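Local coordinates for endoglycosidase (Bacteroides thetaiotaomicron, PDB 6Q64), which probably hydrolyses O-glycosyl bonds, as a family 18 glycoside hydrolase linked to the breakdown of complex N-glycans, at residues Asn171-Ser176 with Gln214-Thr219; Ile187-Gly192 with Pro237-Thr242. The protein carries 1 engineered substitution. All coordinates share one frame; numbering follows the deposited sequence.

Contact 1. Residues Asn171-Ser176 with Gln214-Thr219; sequences NAICDS and QVFIET
Asn171 and Thr219 bring two helices of the barrel's outer layer together, with the CA of Asn171 7.0 Å from the CA of Thr219. Both segments are wholly helical, and no hydrogen bond joins them, so side chains alone bridge the gap. The touch is light, burying 154 Å² in all.

The CG2 methyl of Thr219 sits over one face of the Asn171 carboxamide, shifted toward its OD1/ND2 end and 3.7 Å from OD1. Thr219 suits this place because its two branches do separate jobs. CG2 is anti to the backbone N and reaches across, while OG1 (chi1 -50°) turns back to the O of Val215, a bond modelled too short for its length to be trusted. The face of the Asn171 amide takes the methyl by van der Waals contact, while OD1 accepts a hydrogen bond from Arg223, whose guanidinium also forms a salt bridge with Asp175.

Deeper in, Ile173 CD1 comes 4.1 Å from Phe216 CZ, approaching the rim of the ring almost level with it. The long apolar arm of the isoleucine and the far end of the phenylalanine suit a buried seam. Although the CB of Phe216 does not point at the other helix, its CG, anti to the backbone N (chi1 -178°), brings the end of the ring nearer.

Around this pair, Phe216 also packs on Val166 and Ala170 of helix 162-179 and on Ile135 of strand 128-135, while Ile173 reaches Trp133 of that same strand. The contact thus lies between two successive barrel helices and the strand layer beneath.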
ATOM      1  N   ASN A 171     -19.120   5.548   0.546  1.00100.46           N
ATOM      2  CA  ASN A 171     -19.144   6.832   1.283  1.00103.36           C
ATOM      3  C   ASN A 171     -18.824   6.542   2.754  1.00101.76           C
ATOM      4  O   ASN A 171     -18.329   7.469   3.443  1.00100.32           O
ATOM      5  CB  ASN A 171     -20.461   7.591   1.096  1.00107.75           C
ATOM      6  CG  ASN A 171     -20.420   8.542  -0.082  1.00109.04           C
ATOM      7  OD1 ASN A 171     -19.436   9.256  -0.292  1.00110.59           O
ATOM      8  ND2 ASN A 171     -21.475   8.530  -0.875  1.00112.22           N
ATOM      9  N   ALA A 172     -19.133   5.312   3.200  1.00103.81           N
ATOM     10  CA  ALA A 172     -18.976   4.829   4.594  1.00104.64           C
ATOM     11  C   ALA A 172     -17.506   4.514   4.813  1.00103.43           C
ATOM     12  O   ALA A 172     -16.973   4.822   5.884  1.00108.45           O
ATOM     13  CB  ALA A 172     -19.815   3.606   4.854  1.00104.54           C
ATOM     14  N   ILE A 173     -16.874   3.929   3.809  1.00101.86           N
ATOM     15  CA  ILE A 173     -15.409   3.718   3.850  1.00100.97           C
ATOM     16  C   ILE A 173     -14.768   5.090   4.083  1.00100.96           C
ATOM     17  O   ILE A 173     -14.058   5.217   5.083  1.00104.61           O
ATOM     18  CB  ILE A 173     -14.946   3.011   2.574  1.00100.50           C
ATOM     19  CG1 ILE A 173     -15.640   1.649   2.448  1.00102.35           C
ATOM     20  CG2 ILE A 173     -13.430   2.920   2.556  1.00 99.84           C
ATOM     21  CD1 ILE A 173     -14.933   0.649   1.551  1.00100.64           C
ATOM     22  N   CYS A 174     -15.087   6.092   3.260  1.00100.28           N
ATOM     23  CA  CYS A 174     -14.527   7.467   3.367  1.00101.23           C
ATOM     24  C   CYS A 174     -14.850   8.032   4.738  1.00104.84           C
ATOM     25  O   CYS A 174     -13.938   8.491   5.413  1.00110.51           O
ATOM     26  CB  CYS A 174     -15.071   8.427   2.321  1.00104.30           C
ATOM     27  SG  CYS A 174     -14.512   8.027   0.645  1.00107.34           S
ATOM     28  N   ASP A 175     -16.112   8.004   5.133  1.00111.31           N
ATOM     29  CA  ASP A 175     -16.490   8.349   6.523  1.00113.84           C
ATOM     30  C   ASP A 175     -15.366   7.873   7.425  1.00113.22           C
ATOM     31  O   ASP A 175     -14.709   8.720   8.052  1.00120.80           O
ATOM     32  CB  ASP A 175     -17.755   7.628   6.989  1.00115.74           C
ATOM     33  CG  ASP A 175     -19.021   8.286   6.494  1.00119.10           C
ATOM     34  OD1 ASP A 175     -18.912   9.385   5.870  1.00119.32           O
ATOM     35  OD2 ASP A 175     -20.097   7.701   6.739  1.00121.97           O
ATOM     36  N   SER A 176     -15.163   6.554   7.430  1.00108.27           N
ATOM     37  CA  SER A 176     -14.448   5.816   8.499  1.00106.79           C
ATOM     38  C   SER A 176     -12.951   6.149   8.403  1.00103.22           C
ATOM     39  O   SER A 176     -12.296   6.181   9.443  1.00104.21           O
ATOM     40  CB  SER A 176     -14.797   4.340   8.456  1.00102.80           C
ATOM     41  OG  SER A 176     -13.640   3.531   8.436  1.00 98.05           O
ATOM     42  N   GLN A 214     -17.025   0.356 -10.929  1.00 84.94           N
ATOM     43  CA  GLN A 214     -16.602   1.616 -11.512  1.00 84.35           C
ATOM     44  C   GLN A 214     -17.116   2.776 -10.654  1.00 88.22           C
ATOM     45  O   GLN A 214     -16.346   3.729 -10.413  1.00 87.51           O
ATOM     46  CB  GLN A 214     -17.099   1.722 -12.957  1.00 82.69           C
ATOM     47  CG  GLN A 214     -17.002   3.118 -13.570  1.00 78.87           C
ATOM     48  CD  GLN A 214     -15.579   3.509 -13.948  1.00 75.78           C
ATOM     49  OE1 GLN A 214     -14.736   2.663 -14.273  1.00 76.98           O
ATOM     50  NE2 GLN A 214     -15.325   4.803 -13.914  1.00 71.44           N
ATOM     51  N   VAL A 215     -18.374   2.746 -10.230  1.00 96.32           N
ATOM     52  CA  VAL A 215     -18.935   3.914  -9.476  1.00107.44           C
ATOM     53  C   VAL A 215     -18.496   3.778  -8.004  1.00103.22           C
ATOM     54  O   VAL A 215     -18.472   4.799  -7.265  1.00 97.60           O
ATOM     55  CB  VAL A 215     -20.452   4.113  -9.700  1.00114.06           C
ATOM     56  CG1 VAL A 215     -21.272   2.930  -9.226  1.00117.88           C
ATOM     57  CG2 VAL A 215     -20.958   5.418  -9.086  1.00116.73           C
ATOM     58  N   PHE A 216     -18.043   2.579  -7.631  1.00 98.23           N
ATOM     59  CA  PHE A 216     -17.369   2.325  -6.338  1.00 96.53           C
ATOM     60  C   PHE A 216     -16.130   3.219  -6.260  1.00 92.17           C
ATOM     61  O   PHE A 216     -16.072   4.195  -5.473  1.00 93.21           O
ATOM     62  CB  PHE A 216     -17.036   0.840  -6.207  1.00 96.82           C
ATOM     63  CG  PHE A 216     -16.389   0.507  -4.892  1.00101.83           C
ATOM     64  CD1 PHE A 216     -17.053   0.770  -3.703  1.00103.44           C
ATOM     65  CD2 PHE A 216     -15.103  -0.021  -4.837  1.00103.29           C
ATOM     66  CE1 PHE A 216     -16.460   0.483  -2.484  1.00103.61           C
ATOM     67  CE2 PHE A 216     -14.508  -0.301  -3.616  1.00 99.75           C
ATOM     68  CZ  PHE A 216     -15.193  -0.053  -2.443  1.00102.96           C
ATOM     69  N   ILE A 217     -15.177   2.908  -7.126  1.00 87.16           N
ATOM     70  CA  ILE A 217     -13.890   3.639  -7.292  1.00 82.68           C
ATOM     71  C   ILE A 217     -14.170   5.105  -7.608  1.00 82.69           C
ATOM     72  O   ILE A 217     -13.428   5.945  -7.133  1.00 84.69           O
ATOM     73  CB  ILE A 217     -13.084   2.983  -8.418  1.00 78.80           C
ATOM     74  CG1 ILE A 217     -12.641   1.573  -8.036  1.00 78.06           C
ATOM     75  CG2 ILE A 217     -11.919   3.855  -8.831  1.00 76.27           C
ATOM     76  CD1 ILE A 217     -12.119   0.797  -9.201  1.00 78.30           C
ATOM     77  N   GLU A 218     -15.182   5.385  -8.422  1.00 87.45           N
ATOM     78  CA  GLU A 218     -15.538   6.774  -8.802  1.00 91.13           C
ATOM     79  C   GLU A 218     -15.866   7.565  -7.527  1.00 91.38           C
ATOM     80  O   GLU A 218     -15.399   8.722  -7.433  1.00 89.12           O
ATOM     81  CB  GLU A 218     -16.698   6.773  -9.798  1.00 95.67           C
ATOM     82  CG  GLU A 218     -16.339   7.226 -11.197  1.00 96.32           C
ATOM     83  CD  GLU A 218     -17.518   7.182 -12.158  1.00102.32           C
ATOM     84  OE1 GLU A 218     -18.634   7.607 -11.759  1.00107.94           O
ATOM     85  OE2 GLU A 218     -17.338   6.689 -13.293  1.00103.11           O
ATOM     86  N   THR A 219     -16.611   6.954  -6.589  1.00 93.03           N
ATOM     87  CA  THR A 219     -17.120   7.606  -5.348  1.00 97.15           C
ATOM     88  C   THR A 219     -15.990   7.811  -4.337  1.00 94.74           C
ATOM     89  O   THR A 219     -15.961   8.874  -3.710  1.00 99.93           O
ATOM     90  CB  THR A 219     -18.213   6.811  -4.629  1.00102.10           C
ATOM     91  OG1 THR A 219     -19.241   6.418  -5.544  1.00103.98           O
ATOM     92  CG2 THR A 219     -18.825   7.619  -3.504  1.00106.55           C
TER

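Contact 2. Residues Ile187-Gly192 with Pro237-Thr242; sequences IDYQPG and PDLLST. Engineered in segment 187-192: Gln190 (natural residue Glu).
Leu239 CD1 comes up to the CD2/CE2 edge of the Tyr189 ring, 3.9 Å from CE2, while Pro191 of the tyrosine's own segment lies on one face, its CD 3.6 Å above the plane and displaced from the ring centre. The setting is the TIM barrel of glycoside hydrolase family 18: strand 184-189 runs out here into the loop at its C-terminal end, beside the turn that follows the neighbouring strand 230-235.

The same methyl also packs 4.0 Å from Pro191 CG, so one branch of Leu239 serves both the aromatic edge and the proline ring. Leucine suits the place, since its branched end puts one methyl within reach of both rings; CG lies anti to the carbonyl carbon (chi1 -64°). In Tyr189, CG roughly anti to the backbone N (chi1 -155°), with CB directed at 237-242, presents that edge to Leu239. The ring packs on Met213 and Met233, and its buried hydroxyl has a weak hydrogen bond from the backbone N of Asn201.

Asp188 and residue 190 flank the tyrosine in the sequence and belong to the DxxDxDxE signature of the family. Residue 190 is an engineered Gln in place of the natural Glu, at the position where relatives carry the catalytic acid; its CB points away from 237-242. Tyr189 therefore stands between signature positions while its own ring joins the packing with Leu239.

Across the contact, 237-239 forms a short 3-10 turn. The turn is closed by Leu240 N, which donates to Pro237 O at 2.9 Å.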
ATOM      1  N   ILE A 187      -7.786  -1.122  -1.969  1.00 78.60           N
ATOM      2  CA  ILE A 187      -8.696  -2.197  -2.422  1.00 78.53           C
ATOM      3  C   ILE A 187      -7.862  -3.456  -2.652  1.00 76.73           C
ATOM      4  O   ILE A 187      -7.063  -3.433  -3.585  1.00 80.82           O
ATOM      5  CB  ILE A 187      -9.439  -1.733  -3.680  1.00 79.38           C
ATOM      6  CG1 ILE A 187     -10.266  -0.474  -3.406  1.00 79.70           C
ATOM      7  CG2 ILE A 187     -10.289  -2.868  -4.210  1.00 79.38           C
ATOM      8  CD1 ILE A 187     -10.594   0.335  -4.634  1.00 77.28           C
ATOM      9  N   ASP A 188      -7.981  -4.463  -1.787  1.00 80.82           N
ATOM     10  CA  ASP A 188      -7.442  -5.823  -2.050  1.00 85.78           C
ATOM     11  C   ASP A 188      -8.445  -6.496  -2.991  1.00 84.91           C
ATOM     12  O   ASP A 188      -9.488  -7.006  -2.482  1.00 83.79           O
ATOM     13  CB  ASP A 188      -7.180  -6.626  -0.765  1.00 91.44           C
ATOM     14  CG  ASP A 188      -6.408  -7.931  -0.973  1.00 98.87           C
ATOM     15  OD1 ASP A 188      -6.130  -8.279  -2.143  1.00101.29           O
ATOM     16  OD2 ASP A 188      -6.085  -8.609   0.042  1.00111.08           O
ATOM     17  N   TYR A 189      -8.151  -6.477  -4.301  1.00 82.05           N
ATOM     18  CA  TYR A 189      -9.045  -6.976  -5.389  1.00 82.39           C
ATOM     19  C   TYR A 189      -8.520  -8.311  -5.917  1.00 79.79           C
ATOM     20  O   TYR A 189      -7.483  -8.281  -6.601  1.00 78.41           O
ATOM     21  CB  TYR A 189      -9.189  -5.932  -6.501  1.00 80.70           C
ATOM     22  CG  TYR A 189     -10.461  -6.031  -7.309  1.00 84.66           C
ATOM     23  CD1 TYR A 189     -11.691  -5.739  -6.742  1.00 87.53           C
ATOM     24  CD2 TYR A 189     -10.442  -6.398  -8.652  1.00 88.69           C
ATOM     25  CE1 TYR A 189     -12.864  -5.813  -7.476  1.00 91.70           C
ATOM     26  CE2 TYR A 189     -11.603  -6.466  -9.407  1.00 88.93           C
ATOM     27  CZ  TYR A 189     -12.823  -6.181  -8.810  1.00 94.43           C
ATOM     28  OH  TYR A 189     -13.978  -6.233  -9.534  1.00102.63           O
ATOM     29  N   GLN A 190      -9.218  -9.419  -5.612  1.00 87.19           N
ATOM     30  CA  GLN A 190      -8.777 -10.801  -5.950  1.00 93.86           C
ATOM     31  C   GLN A 190      -9.972 -11.673  -6.334  1.00 97.49           C
ATOM     32  O   GLN A 190     -10.177 -12.746  -5.772  1.00101.09           O
ATOM     33  CB  GLN A 190      -7.947 -11.377  -4.799  1.00101.12           C
ATOM     34  CG  GLN A 190      -6.452 -11.279  -5.067  1.00104.11           C
ATOM     35  CD  GLN A 190      -5.603 -11.514  -3.848  1.00107.28           C
ATOM     36  OE1 GLN A 190      -4.810 -10.663  -3.452  1.00110.00           O
ATOM     37  NE2 GLN A 190      -5.778 -12.677  -3.242  1.00111.46           N
ATOM     38  N   PRO A 191     -10.743 -11.301  -7.384  1.00 96.72           N
ATOM     39  CA  PRO A 191     -11.679 -12.238  -7.997  1.00 96.35           C
ATOM     40  C   PRO A 191     -10.758 -13.188  -8.750  1.00 96.50           C
ATOM     41  O   PRO A 191      -9.667 -12.778  -9.066  1.00 95.34           O
ATOM     42  CB  PRO A 191     -12.501 -11.351  -8.923  1.00 96.73           C
ATOM     43  CG  PRO A 191     -11.487 -10.292  -9.356  1.00 92.68           C
ATOM     44  CD  PRO A 191     -10.696 -10.012  -8.101  1.00 90.46           C
ATOM     45  N   GLY A 192     -11.153 -14.433  -8.960  1.00104.72           N
ATOM     46  CA  GLY A 192     -10.294 -15.363  -9.720  1.00109.61           C
ATOM     47  C   GLY A 192      -8.966 -15.637  -9.026  1.00106.89           C
ATOM     48  O   GLY A 192      -8.071 -16.196  -9.678  1.00103.81           O
ATOM     49  N   PRO A 237      -4.895  -5.126  -9.904  1.00 66.09           N
ATOM     50  CA  PRO A 237      -5.113  -3.802 -10.464  1.00 69.92           C
ATOM     51  C   PRO A 237      -5.171  -3.829 -12.015  1.00 70.33           C
ATOM     52  O   PRO A 237      -5.684  -2.875 -12.574  1.00 64.68           O
ATOM     53  CB  PRO A 237      -3.893  -3.052  -9.926  1.00 67.17           C
ATOM     54  CG  PRO A 237      -2.828  -4.119  -9.884  1.00 66.52           C
ATOM     55  CD  PRO A 237      -3.587  -5.275  -9.275  1.00 67.16           C
ATOM     56  N   ASP A 238      -4.657  -4.892 -12.665  1.00 70.05           N
ATOM     57  CA  ASP A 238      -4.592  -5.055 -14.150  1.00 75.66           C
ATOM     58  C   ASP A 238      -6.015  -5.025 -14.768  1.00 78.28           C
ATOM     59  O   ASP A 238      -6.130  -4.701 -15.938  1.00 80.61           O
ATOM     60  CB  ASP A 238      -3.784  -6.305 -14.534  1.00 75.10           C
ATOM     61  CG  ASP A 238      -4.217  -7.550 -13.781  1.00 80.42           C
ATOM     62  OD1 ASP A 238      -4.012  -7.587 -12.549  1.00 86.65           O
ATOM     63  OD2 ASP A 238      -4.821  -8.441 -14.404  1.00 88.22           O
ATOM     64  N   LEU A 239      -7.069  -5.284 -13.993  1.00 78.16           N
ATOM     65  CA  LEU A 239      -8.485  -5.226 -14.432  1.00 76.28           C
ATOM     66  C   LEU A 239      -8.974  -3.779 -14.492  1.00 76.53           C
ATOM     67  O   LEU A 239     -10.122  -3.555 -14.905  1.00 81.11           O
ATOM     68  CB  LEU A 239      -9.326  -6.018 -13.433  1.00 74.71           C
ATOM     69  CG  LEU A 239      -8.987  -7.502 -13.396  1.00 75.72           C
ATOM     70  CD1 LEU A 239      -9.736  -8.223 -12.283  1.00 77.82           C
ATOM     71  CD2 LEU A 239      -9.305  -8.114 -14.738  1.00 76.60           C
ATOM     72  N   LEU A 240      -8.183  -2.817 -14.054  1.00 70.24           N
ATOM     73  CA  LEU A 240      -8.593  -1.408 -14.232  1.00 74.13           C
ATOM     74  C   LEU A 240      -8.620  -1.077 -15.745  1.00 73.95           C
ATOM     75  O   LEU A 240      -7.667  -1.414 -16.463  1.00 71.42           O
ATOM     76  CB  LEU A 240      -7.662  -0.482 -13.430  1.00 72.86           C
ATOM     77  CG  LEU A 240      -7.861  -0.482 -11.910  1.00 73.32           C
ATOM     78  CD1 LEU A 240      -6.694   0.191 -11.202  1.00 73.19           C
ATOM     79  CD2 LEU A 240      -9.150   0.205 -11.490  1.00 72.66           C
ATOM     80  N   SER A 241      -9.691  -0.435 -16.224  1.00 73.50           N
ATOM     81  CA  SER A 241      -9.698   0.238 -17.544  1.00 71.87           C
ATOM     82  C   SER A 241      -8.663   1.362 -17.535  1.00 70.42           C
ATOM     83  O   SER A 241      -8.356   1.854 -16.475  1.00 70.72           O
ATOM     84  CB  SER A 241     -11.044   0.770 -17.882  1.00 74.02           C
ATOM     85  OG  SER A 241     -11.362   1.903 -17.085  1.00 75.01           O
ATOM     86  N   THR A 242      -8.156   1.740 -18.701  1.00 72.24           N
ATOM     87  CA  THR A 242      -7.196   2.851 -18.895  1.00 71.36           C
ATOM     88  C   THR A 242      -7.726   4.057 -18.105  1.00 73.75           C
ATOM     89  O   THR A 242      -6.977   4.631 -17.301  1.00 74.44           O
ATOM     90  CB  THR A 242      -6.979   3.129 -20.395  1.00 68.56           C
ATOM     91  OG1 THR A 242      -6.607   1.971 -21.142  1.00 65.55           O
ATOM     92  CG2 THR A 242      -5.861   4.100 -20.669  1.00 70.02           C
TER

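How the contacts relate
Contacts 1 and 2 lie about 16 Å apart, centre to centre, and meet directly through apolar side chains. Ile217 CD1, on helix 211-224, packs 3.8 Å from Leu240 CD2, and Phe216 CE2 is 4.1 Å from Ile187 CD1, so this helix lies against both the strand and the turn of contact 2. The chain order is helix 162-179, strand 184-189, helix 211-224, then the 237-242 turn, so the segments of the two contacts alternate. Contact 1 belongs to the outer helical layer, whereas contact 2 sits at the C-terminal end of the strands, where TIM-barrel enzymes have their active site and where Asp188 and the engineered Gln190 are placed.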